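Local coordinates for protein putative polysaccharide deacetylase (Bdellovibrio bacteriovorus HD100, PDB 5JP6) that probably removes acetyl groups from peptidoglycan as a zinc-binding hydrolase of carbohydrate esterase family 4, at residues A[178-181]-A[182-185]; A[92-95]-A[96-100]; A[210-213]-A[214-217]. The protein carries 1 engineered substitution. All coordinates share one frame; numbering follows the deposited sequence.

Interaction 1 of 3, residues A[178-181]-A[182-185]; sequences GPHG and LYTD
The TFDDGPH motif of the NodB deacetylase fold leaves its strand here and turns into helix 183-193, a turn held together by His180 stacking on Tyr183 and bonding to the helix start. The two rings lie face to face, planes 6° apart and centroids 3.7 Å apart, with His180 CE1 above Tyr183 CZ at 3.4 Å. With CG anti to N (chi1 -169°), the imidazole reaches forward along the chain, and ND1 meets the amides that open the helix. Leu182 N, at the N-cap position, donates to His180 ND1 at 3.1 Å from 30° out of the ring plane; Tyr183 N adds a weak bond to His180 ND1 at 3.3 Å. Histidine suits this place because it joins an aromatic face to a nitrogen acceptor. A second bond ties the turn from its backbone: His180 N donates to Thr184 OG1 at 2.9 Å, and that hydroxyl is also bonded to Asp336. Pro179, behind a cis peptide, rests its CA and CB against the same hydroxyl. Water 2 bridges Gly181 O and Asp185 OD2, while OD1 pairs with Arg216; the phenol OH of Tyr183 bonds to Asn95. Two N-H groups converge on ND1, which therefore serves as an acceptor, and the stack and amide bonds together fix the imidazole's rotation only a few residues beyond the zinc ligand Asp177.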
# COMPACT_ATOMS: atom_id res chain seq x y z
N GLY A 178 2.85 -0.20 3.39
CA GLY A 178 3.97 -1.14 3.34
C GLY A 178 4.97 -0.83 4.45
O GLY A 178 4.73 0.00 5.32
N PRO A 179 6.11 -1.49 4.42
CA PRO A 179 6.49 -2.42 3.35
C PRO A 179 5.90 -3.80 3.51
O PRO A 179 5.71 -4.28 4.64
CB PRO A 179 8.02 -2.49 3.51
CG PRO A 179 8.25 -2.21 4.95
CD PRO A 179 7.20 -1.24 5.35
N HIS A 180 5.64 -4.44 2.37
CA HIS A 180 5.31 -5.88 2.35
C HIS A 180 6.62 -6.68 2.21
O HIS A 180 7.62 -6.16 1.74
CB HIS A 180 4.36 -6.19 1.19
CG HIS A 180 3.75 -7.56 1.23
ND1 HIS A 180 4.30 -8.66 0.57
CD2 HIS A 180 2.68 -8.02 1.89
CE1 HIS A 180 3.54 -9.71 0.81
NE2 HIS A 180 2.57 -9.35 1.62
N GLY A 181 6.61 -7.94 2.65
CA GLY A 181 7.78 -8.77 2.56
C GLY A 181 8.22 -9.20 1.17
O GLY A 181 9.39 -9.55 0.99
N LEU A 182 7.29 -9.16 0.20
CA LEU A 182 7.57 -9.49 -1.19
C LEU A 182 7.27 -8.38 -2.16
O LEU A 182 8.11 -8.06 -3.00
CB LEU A 182 6.74 -10.70 -1.62
CG LEU A 182 7.05 -12.02 -0.96
CD1 LEU A 182 6.02 -13.10 -1.33
CD2 LEU A 182 8.47 -12.44 -1.35
N TYR A 183 6.07 -7.79 -2.07
CA TYR A 183 5.62 -6.94 -3.18
C TYR A 183 6.38 -5.63 -3.28
O TYR A 183 6.55 -5.09 -4.38
CB TYR A 183 4.13 -6.65 -3.13
CG TYR A 183 3.22 -7.78 -2.71
CD1 TYR A 183 3.42 -9.11 -3.08
CD2 TYR A 183 2.08 -7.48 -1.97
CE1 TYR A 183 2.56 -10.11 -2.65
CE2 TYR A 183 1.21 -8.46 -1.55
CZ TYR A 183 1.45 -9.79 -1.89
OH TYR A 183 0.60 -10.77 -1.43
N THR A 184 6.81 -5.12 -2.14
CA THR A 184 7.49 -3.85 -2.14
C THR A 184 8.79 -3.94 -2.95
O THR A 184 9.11 -3.03 -3.71
CB THR A 184 7.74 -3.37 -0.67
OG1 THR A 184 6.49 -3.17 -0.04
CG2 THR A 184 8.54 -2.08 -0.68
N ASP A 185 9.53 -5.05 -2.79
CA ASP A 185 10.76 -5.24 -3.55
C ASP A 185 10.44 -5.26 -5.06
O ASP A 185 11.22 -4.76 -5.84
CB ASP A 185 11.53 -6.49 -3.09
CG ASP A 185 12.19 -6.31 -1.76
OD1 ASP A 185 12.91 -5.31 -1.60
OD2 ASP A 185 11.94 -7.18 -0.86
O HOH W 1 9.23 -6.58 -0.37
O HOH W 2 11.40 -9.75 -1.01

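Interaction 2 of 3, residues A[92-95]-A[96-100]; sequences LFEN and EIRDE
The guanidinium of Arg98 meets the carboxylate of Glu94 at its edge, NE and NH2 both directed at the single oxygen OE2, while the carboxylate plane is turned 48° from it. Arg98 NE lies 2.9 Å from Glu94 OE2 and Arg98 NH2 2.8 Å from Glu94 OE2, with OE2 only a few degrees out of the guanidinium plane. Both donors approach the anti side of the oxygen, and the bonds are moderately bent, near 145°. The other flat group, the phenyl of Phe93, turns away from this turn and packs on Val30, Ala33 and Pro53.

This is an i to i+4 Glu-Arg salt bridge on a short helix of the N-terminal helical part, packed against helices 110-126 and 53-66. The glutamate chain runs out straight (chi1 179°) and the arginine stem lies beside it, pointing the same way, which brings Glu94 CG to 3.5 Å from Arg98 NE. The backbone follows the i to i+4 pattern: Arg98 N bonds to Glu94 O at 2.9 Å and Ile97 N to Phe93 O at 3.0 Å. Ile97 also lays CD1 against Phe93 CB, its branched aliphatic chain suiting a buried flank that faces Leu114. Asp99 N reaches Asn95 O by a weak bond as helix 94-98 ends.

Arg339 also pairs with Glu94 OE2, and Asp118 with Arg98 NH2. A buried carboxylate paired with two arginines would be expected to stay ionised, and the arginine charge is probably balanced by both Glu94 and Asp118.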
# COMPACT_ATOMS: atom_id res chain seq x y z
N LEU A 92 -8.36 -11.27 -3.09
CA LEU A 92 -8.71 -10.37 -1.99
C LEU A 92 -8.13 -10.85 -0.64
O LEU A 92 -7.90 -10.05 0.25
CB LEU A 92 -10.23 -10.24 -1.90
CG LEU A 92 -10.78 -9.19 -0.96
CD1 LEU A 92 -10.38 -7.78 -1.36
CD2 LEU A 92 -12.30 -9.30 -0.92
N PHE A 93 -7.97 -12.17 -0.51
CA PHE A 93 -7.50 -12.79 0.73
C PHE A 93 -6.04 -13.20 0.68
O PHE A 93 -5.53 -13.81 1.60
CB PHE A 93 -8.37 -14.02 1.01
CG PHE A 93 -9.78 -13.70 1.35
CD1 PHE A 93 -10.14 -13.41 2.67
CD2 PHE A 93 -10.76 -13.67 0.35
CE1 PHE A 93 -11.44 -13.08 2.99
CE2 PHE A 93 -12.07 -13.36 0.68
CZ PHE A 93 -12.40 -13.05 1.99
N GLU A 94 -5.36 -12.91 -0.43
CA GLU A 94 -3.99 -13.39 -0.63
C GLU A 94 -3.07 -12.94 0.49
O GLU A 94 -2.25 -13.73 0.99
CB GLU A 94 -3.44 -12.89 -1.96
CG GLU A 94 -2.02 -13.30 -2.25
CD GLU A 94 -1.56 -12.97 -3.65
OE1 GLU A 94 -2.26 -12.24 -4.37
OE2 GLU A 94 -0.43 -13.47 -3.98
N ASN A 95 -3.15 -11.66 0.89
CA ASN A 95 -2.21 -11.20 1.91
C ASN A 95 -2.43 -11.95 3.22
O ASN A 95 -1.48 -12.30 3.91
CB ASN A 95 -2.34 -9.71 2.15
CG ASN A 95 -1.73 -8.90 1.07
OD1 ASN A 95 -1.42 -9.40 -0.01
ND2 ASN A 95 -1.48 -7.63 1.37
N GLU A 96 -3.69 -12.24 3.53
CA GLU A 96 -3.97 -12.97 4.78
C GLU A 96 -3.48 -14.41 4.68
O GLU A 96 -2.97 -14.96 5.65
CB GLU A 96 -5.45 -12.90 5.13
CG GLU A 96 -5.94 -11.51 5.47
CD GLU A 96 -5.10 -10.83 6.51
OE1 GLU A 96 -4.83 -11.46 7.57
OE2 GLU A 96 -4.76 -9.64 6.28
N ILE A 97 -3.60 -15.01 3.49
CA ILE A 97 -3.15 -16.38 3.32
C ILE A 97 -1.61 -16.48 3.42
O ILE A 97 -1.07 -17.46 3.98
CB ILE A 97 -3.64 -16.97 1.99
CG1 ILE A 97 -5.17 -17.05 1.98
CG2 ILE A 97 -3.00 -18.31 1.67
CD1 ILE A 97 -5.78 -17.06 0.59
N ARG A 98 -0.93 -15.44 2.93
CA ARG A 98 0.54 -15.39 2.99
C ARG A 98 1.07 -15.04 4.39
O ARG A 98 2.23 -15.37 4.71
CB ARG A 98 1.10 -14.40 1.96
CG ARG A 98 0.90 -14.83 0.53
CD ARG A 98 1.61 -13.90 -0.45
NE ARG A 98 1.32 -14.25 -1.82
CZ ARG A 98 1.87 -15.27 -2.49
NH1 ARG A 98 2.83 -16.00 -1.93
NH2 ARG A 98 1.41 -15.59 -3.67
N ASP A 99 0.26 -14.31 5.17
CA ASP A 99 0.67 -13.80 6.47
C ASP A 99 0.96 -14.95 7.41
O ASP A 99 0.04 -15.67 7.78
CB ASP A 99 -0.40 -12.89 7.05
CG ASP A 99 -0.01 -12.26 8.34
OD1 ASP A 99 0.99 -12.65 9.00
OD2 ASP A 99 -0.74 -11.27 8.66
N GLU A 100 2.23 -15.10 7.80
CA GLU A 100 2.61 -16.20 8.74
C GLU A 100 1.82 -16.17 10.06
O GLU A 100 1.72 -17.19 10.70
CB GLU A 100 4.12 -16.25 8.99
CG GLU A 100 4.95 -16.82 7.83
CD GLU A 100 4.64 -18.28 7.43
OE1 GLU A 100 3.90 -19.02 8.13
OE2 GLU A 100 5.16 -18.70 6.35
O HOH W 3 -5.80 -10.37 2.26

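Interaction 3 of 3, residues A[210-213]-A[214-217]; sequences NPEA and LKRV
Ala213 and Arg216 meet closely along helix 211-219, whereas the charged ends of Glu212 and Lys215 meet only loosely. The tight part is made by buried Ala213, Leu214 and Val217; Arg216 is exposed but laid flat on the backbone. Its chain bends at chi3 (-71°), which folds the guanidinium back over the preceding turn, one face lying over Glu212 O and Ala213 CA. Arg216 NH2 comes 3.5 Å from Ala213 CA and 3.6 Å from Ala213 CB, the small methyl letting the flat group settle there. Leu214 and Val217 point into the fold, both packing on Ile224 of strand 223-227, and Leu214 also on Val268. These branched apolar chains suit a helix laid against the parallel strands of a CE4 deacetylase.

On the loose side the Glu212 and Lys215 chains run side by side, pointing the same way, but Glu212 OE2 and Lys215 NZ stay 3.7 Å apart, a long salt bridge. Pro211 fits the first turn, where a missing amide hydrogen costs the helix nothing. Its carbonyl receives Lys215 N at 3.0 Å, and Asn210 O receives Leu214 N at 3.1 Å in the carbonyl plane. Asn210 stands at the N-cap position without a side-chain capping bond. The polar chemistry is therefore uneven: Arg216 is held both by its packing on the backbone and by its salt bridge to Asp185, while the exposed Glu212-Lys215 pair probably adds only a modest attraction.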
# COMPACT_ATOMS: atom_id res chain seq x y z
N ASN A 210 8.72 -6.08 8.62
CA ASN A 210 9.61 -6.12 7.46
C ASN A 210 10.66 -5.01 7.48
O ASN A 210 10.79 -4.23 6.52
CB ASN A 210 8.79 -6.04 6.16
CG ASN A 210 7.74 -7.09 6.08
OD1 ASN A 210 8.08 -8.30 6.10
ND2 ASN A 210 6.48 -6.69 6.01
N PRO A 211 11.47 -4.94 8.54
CA PRO A 211 12.44 -3.84 8.57
C PRO A 211 13.51 -3.89 7.46
O PRO A 211 13.95 -2.86 7.00
CB PRO A 211 13.11 -3.98 9.94
CG PRO A 211 12.92 -5.47 10.26
CD PRO A 211 11.58 -5.83 9.69
N GLU A 212 13.93 -5.10 7.05
CA GLU A 212 14.94 -5.20 6.00
C GLU A 212 14.41 -4.67 4.68
O GLU A 212 15.13 -4.00 3.94
CB GLU A 212 15.48 -6.63 5.86
CG GLU A 212 16.18 -7.08 7.12
CD GLU A 212 17.38 -6.18 7.44
OE1 GLU A 212 18.20 -5.86 6.52
OE2 GLU A 212 17.53 -5.81 8.62
N ALA A 213 13.13 -4.96 4.40
CA ALA A 213 12.49 -4.40 3.23
C ALA A 213 12.47 -2.88 3.30
O ALA A 213 12.74 -2.21 2.30
CB ALA A 213 11.08 -4.96 3.04
N LEU A 214 12.20 -2.32 4.48
CA LEU A 214 12.20 -0.87 4.62
C LEU A 214 13.61 -0.30 4.30
O LEU A 214 13.74 0.73 3.65
CB LEU A 214 11.74 -0.42 6.00
CG LEU A 214 11.46 1.07 6.11
CD1 LEU A 214 10.18 1.45 5.37
CD2 LEU A 214 11.40 1.48 7.58
N LYS A 215 14.64 -0.98 4.79
CA LYS A 215 15.99 -0.56 4.48
C LYS A 215 16.28 -0.56 2.98
O LYS A 215 17.00 0.31 2.49
CB LYS A 215 17.00 -1.38 5.24
CG LYS A 215 16.97 -1.20 6.76
CD LYS A 215 18.06 -2.01 7.42
CE LYS A 215 17.95 -1.88 8.92
NZ LYS A 215 19.06 -2.62 9.57
N ARG A 216 15.74 -1.53 2.24
CA ARG A 216 15.91 -1.52 0.78
C ARG A 216 15.19 -0.38 0.13
O ARG A 216 15.72 0.19 -0.83
CB ARG A 216 15.49 -2.86 0.17
CG ARG A 216 16.36 -4.03 0.69
CD ARG A 216 16.07 -5.34 -0.03
NE ARG A 216 14.78 -5.94 0.29
CZ ARG A 216 14.58 -6.77 1.30
NH1 ARG A 216 15.57 -7.05 2.14
NH2 ARG A 216 13.38 -7.31 1.51
N VAL A 217 14.01 -0.02 0.63
CA VAL A 217 13.31 1.16 0.10
C VAL A 217 14.22 2.39 0.31
O VAL A 217 14.43 3.17 -0.62
CB VAL A 217 11.94 1.40 0.78
CG1 VAL A 217 11.30 2.70 0.31
CG2 VAL A 217 10.99 0.22 0.60

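Overall arrangement
Following the chain, interaction 2 comes first, in the helical N-terminal part, then interaction 1 after strand 170-176, then interaction 3 on helix 211-219. Each lies in one unbroken piece of chain and closes no more than a local turn, so the three run in series, with no nesting or crossing. Interaction 1 sits between the others: Tyr183 reaches Asn95 of interaction 2, while Asp185 meets Arg216 of interaction 3 and Pro179 O, in the loop itself, lies 2.9 Å from Asn210 ND2, a probable hydrogen bond. Interactions 2 and 3 do not touch, their nearest atoms about 9 Å apart. The loop after Asp177 and the start of helix 183-193 thus touch both the N-terminal helices and helix 211-219.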